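Local atomic coordinates of YcgJ protein (Bacillus subtilis, PDB entry 1XXL), a protein that probably acts as an S-adenosylmethionine-dependent methyltransferase, passing the methyl group of that cofactor to a substrate not yet identified. Residues D210-T215 against C226-L231. Numbering follows the deposited sequence.
Sequences DTFCIT and CLKAIL
Thr211 and Phe212 offer their carbonyl oxygens to Lys228 and Cys226, and so illustrate how the capped C-terminal end of a helix can be tied to a strand. Helix 206-211 stops in a Schellman motif with Cys213, at positive phi, as its C-prime residue; the chain then turns into strand 215-216, which pairs antiparallel with strand 222-236 of the mixed Rossmann-type sheet. Two hydrogen bonds carry the polar part. The backbone N of Cys226 reaches Phe212 O at 2.8 Å, nearly straight at the hydrogen (170°). Lys228 NZ donates to Thr211 O over 3.2 Å, lying in the plane of that carbonyl, and binds Asn175 OD1 of strand 166-179 as well. Bends at chi2 (-51°) and chi3 (-77°) curl the lysine chain back toward the helix end. A methionine in its place would probably leave Thr211 O without this donor and break the link to Asn175. The apolar part has two pieces. Thr211 CG2, from the same segment, covers one face of the Phe212 ring, while Lys228 CG approaches CE1 obliquely at 4.1 Å; Val137 of helix 131-144 also touches this ring. Cys213 and Cys226 pack side by side, SG to SG 3.9 Å, too far for a disulfide. At the ring's edge, in its plane, Cys226 O sits 3.4 Å from Phe212 CD1.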
ATOM      1  N   ASP A 210      -1.487  16.239  17.110  1.00 18.56           N
ATOM      2  CA  ASP A 210      -2.746  15.546  17.416  1.00 17.84           C
ATOM      3  C   ASP A 210      -3.056  14.483  16.358  1.00 16.83           C
ATOM      4  O   ASP A 210      -3.276  13.326  16.672  1.00 16.70           O
ATOM      5  CB  ASP A 210      -3.884  16.588  17.507  1.00 19.27           C
ATOM      6  CG  ASP A 210      -5.261  15.965  17.854  1.00 22.99           C
ATOM      7  OD1 ASP A 210      -5.326  15.035  18.715  1.00 30.26           O
ATOM      8  OD2 ASP A 210      -6.289  16.418  17.262  1.00 29.84           O
ATOM      9  N   THR A 211      -3.057  14.878  15.094  1.00 14.93           N
ATOM     10  CA  THR A 211      -3.420  13.980  14.009  1.00 14.52           C
ATOM     11  C   THR A 211      -2.490  12.775  13.929  1.00 13.24           C
ATOM     12  O   THR A 211      -2.941  11.662  13.713  1.00 12.78           O
ATOM     13  CB  THR A 211      -3.393  14.726  12.653  1.00 14.40           C
ATOM     14  OG1 THR A 211      -4.374  15.777  12.677  1.00 16.14           O
ATOM     15  CG2 THR A 211      -3.699  13.782  11.494  1.00 14.33           C
ATOM     16  N   PHE A 212      -1.191  12.998  14.090  1.00 12.54           N
ATOM     17  CA  PHE A 212      -0.206  11.925  13.911  1.00 12.48           C
ATOM     18  C   PHE A 212       0.357  11.384  15.235  1.00 11.86           C
ATOM     19  O   PHE A 212       1.379  10.718  15.233  1.00 10.32           O
ATOM     20  CB  PHE A 212       0.918  12.366  12.946  1.00 11.31           C
ATOM     21  CG  PHE A 212       0.410  12.769  11.586  1.00 12.21           C
ATOM     22  CD1 PHE A 212      -0.129  11.826  10.731  1.00 10.49           C
ATOM     23  CD2 PHE A 212       0.414  14.103  11.182  1.00 10.71           C
ATOM     24  CE1 PHE A 212      -0.606  12.191   9.501  1.00 11.92           C
ATOM     25  CE2 PHE A 212      -0.079  14.467   9.946  1.00 10.59           C
ATOM     26  CZ  PHE A 212      -0.581  13.516   9.109  1.00 10.81           C
ATOM     27  N   CYS A 213      -0.316  11.686  16.351  1.00 12.23           N
ATOM     28  CA  CYS A 213      -0.036  11.070  17.643  1.00 12.30           C
ATOM     29  C   CYS A 213       1.452  11.084  17.976  1.00 12.82           C
ATOM     30  O   CYS A 213       2.037  10.060  18.314  1.00 13.21           O
ATOM     31  CB  CYS A 213      -0.538   9.640  17.650  1.00 12.09           C
ATOM     32  SG  CYS A 213      -2.267   9.480  17.194  1.00 14.45           S
ATOM     33  N   ILE A 214       2.057  12.258  17.887  1.00 13.77           N
ATOM     34  CA  ILE A 214       3.497  12.393  18.025  1.00 14.57           C
ATOM     35  C   ILE A 214       3.898  12.344  19.493  1.00 14.88           C
ATOM     36  O   ILE A 214       3.421  13.132  20.319  1.00 14.79           O
ATOM     37  CB  ILE A 214       4.005  13.680  17.341  1.00 14.23           C
ATOM     38  CG1 ILE A 214       3.750  13.607  15.846  1.00 14.88           C
ATOM     39  CG2 ILE A 214       5.519  13.879  17.555  1.00 14.92           C
ATOM     40  CD1 ILE A 214       4.134  14.931  15.076  1.00 15.70           C
ATOM     41  N   THR A 215       4.759  11.388  19.818  1.00 15.55           N
ATOM     42  CA  THR A 215       5.287  11.245  21.171  1.00 16.08           C
ATOM     43  C   THR A 215       6.813  11.439  21.116  1.00 16.05           C
ATOM     44  O   THR A 215       7.478  10.831  20.281  1.00 13.95           O
ATOM     45  CB  THR A 215       4.904   9.876  21.787  1.00 15.66           C
ATOM     46  OG1 THR A 215       3.471   9.781  21.875  1.00 17.95           O
ATOM     47  CG2 THR A 215       5.481   9.724  23.199  1.00 15.12           C
ATOM     48  N   CYS A 226       1.806   8.036  14.651  1.00 10.29           N
ATOM     49  CA  CYS A 226       0.888   7.205  13.907  1.00 12.01           C
ATOM     50  C   CYS A 226       0.675   7.752  12.522  1.00 12.08           C
ATOM     51  O   CYS A 226       0.562   8.962  12.330  1.00 12.71           O
ATOM     52  CB  CYS A 226      -0.473   7.112  14.594  1.00 12.26           C
ATOM     53  SG  CYS A 226      -0.511   6.145  16.145  1.00 16.22           S
ATOM     54  N   LEU A 227       0.593   6.842  11.570  1.00 12.07           N
ATOM     55  CA  LEU A 227       0.174   7.136  10.230  1.00 13.03           C
ATOM     56  C   LEU A 227      -1.322   6.806  10.136  1.00 12.93           C
ATOM     57  O   LEU A 227      -1.859   6.108  10.991  1.00 12.64           O
ATOM     58  CB  LEU A 227       0.975   6.312   9.230  1.00 13.30           C
ATOM     59  CG  LEU A 227       2.245   6.868   8.565  1.00 15.80           C
ATOM     60  CD1 LEU A 227       2.859   8.107   9.164  1.00 17.22           C
ATOM     61  CD2 LEU A 227       3.278   5.805   8.320  1.00 14.60           C
ATOM     62  N   LYS A 228      -1.990   7.353   9.117  1.00 12.16           N
ATOM     63  CA  LYS A 228      -3.414   7.085   8.875  1.00 12.42           C
ATOM     64  C   LYS A 228      -3.561   6.009   7.812  1.00 11.64           C
ATOM     65  O   LYS A 228      -3.168   6.214   6.665  1.00 12.40           O
ATOM     66  CB  LYS A 228      -4.128   8.352   8.395  1.00 13.02           C
ATOM     67  CG  LYS A 228      -3.777   9.624   9.132  1.00 15.04           C
ATOM     68  CD  LYS A 228      -3.879   9.488  10.631  1.00 18.17           C
ATOM     69  CE  LYS A 228      -5.274   9.529  11.100  1.00 20.47           C
ATOM     70  NZ  LYS A 228      -5.259   9.854  12.581  1.00 22.70           N
ATOM     71  N   ALA A 229      -4.128   4.871   8.186  1.00 11.10           N
ATOM     72  CA  ALA A 229      -4.202   3.709   7.300  1.00 10.45           C
ATOM     73  C   ALA A 229      -5.628   3.410   6.985  1.00  9.58           C
ATOM     74  O   ALA A 229      -6.527   3.747   7.760  1.00  8.56           O
ATOM     75  CB  ALA A 229      -3.553   2.525   7.951  1.00 10.87           C
ATOM     76  N   ILE A 230      -5.838   2.781   5.833  1.00  9.35           N
ATOM     77  CA  ILE A 230      -7.168   2.421   5.391  1.00  8.77           C
ATOM     78  C   ILE A 230      -7.149   1.161   4.516  1.00  8.67           C
ATOM     79  O   ILE A 230      -6.155   0.865   3.867  1.00  8.03           O
ATOM     80  CB  ILE A 230      -7.796   3.634   4.635  1.00  9.18           C
ATOM     81  CG1 ILE A 230      -9.304   3.461   4.481  1.00  9.16           C
ATOM     82  CG2 ILE A 230      -7.050   3.865   3.321  1.00  8.76           C
ATOM     83  CD1 ILE A 230     -10.041   4.713   3.903  1.00 10.18           C
ATOM     84  N   LEU A 231      -8.256   0.424   4.515  1.00  8.64           N
ATOM     85  CA  LEU A 231      -8.563  -0.506   3.438  1.00  8.84           C
ATOM     86  C   LEU A 231      -9.718   0.073   2.672  1.00  9.04           C
ATOM     87  O   LEU A 231     -10.808   0.308   3.235  1.00  9.17           O
ATOM     88  CB  LEU A 231      -8.936  -1.902   3.931  1.00  9.01           C
ATOM     89  CG  LEU A 231      -9.543  -2.832   2.850  1.00  8.81           C
ATOM     90  CD1 LEU A 231      -8.581  -3.084   1.716  1.00  7.38           C
ATOM     91  CD2 LEU A 231      -9.969  -4.188   3.460  1.00 10.19           C
TER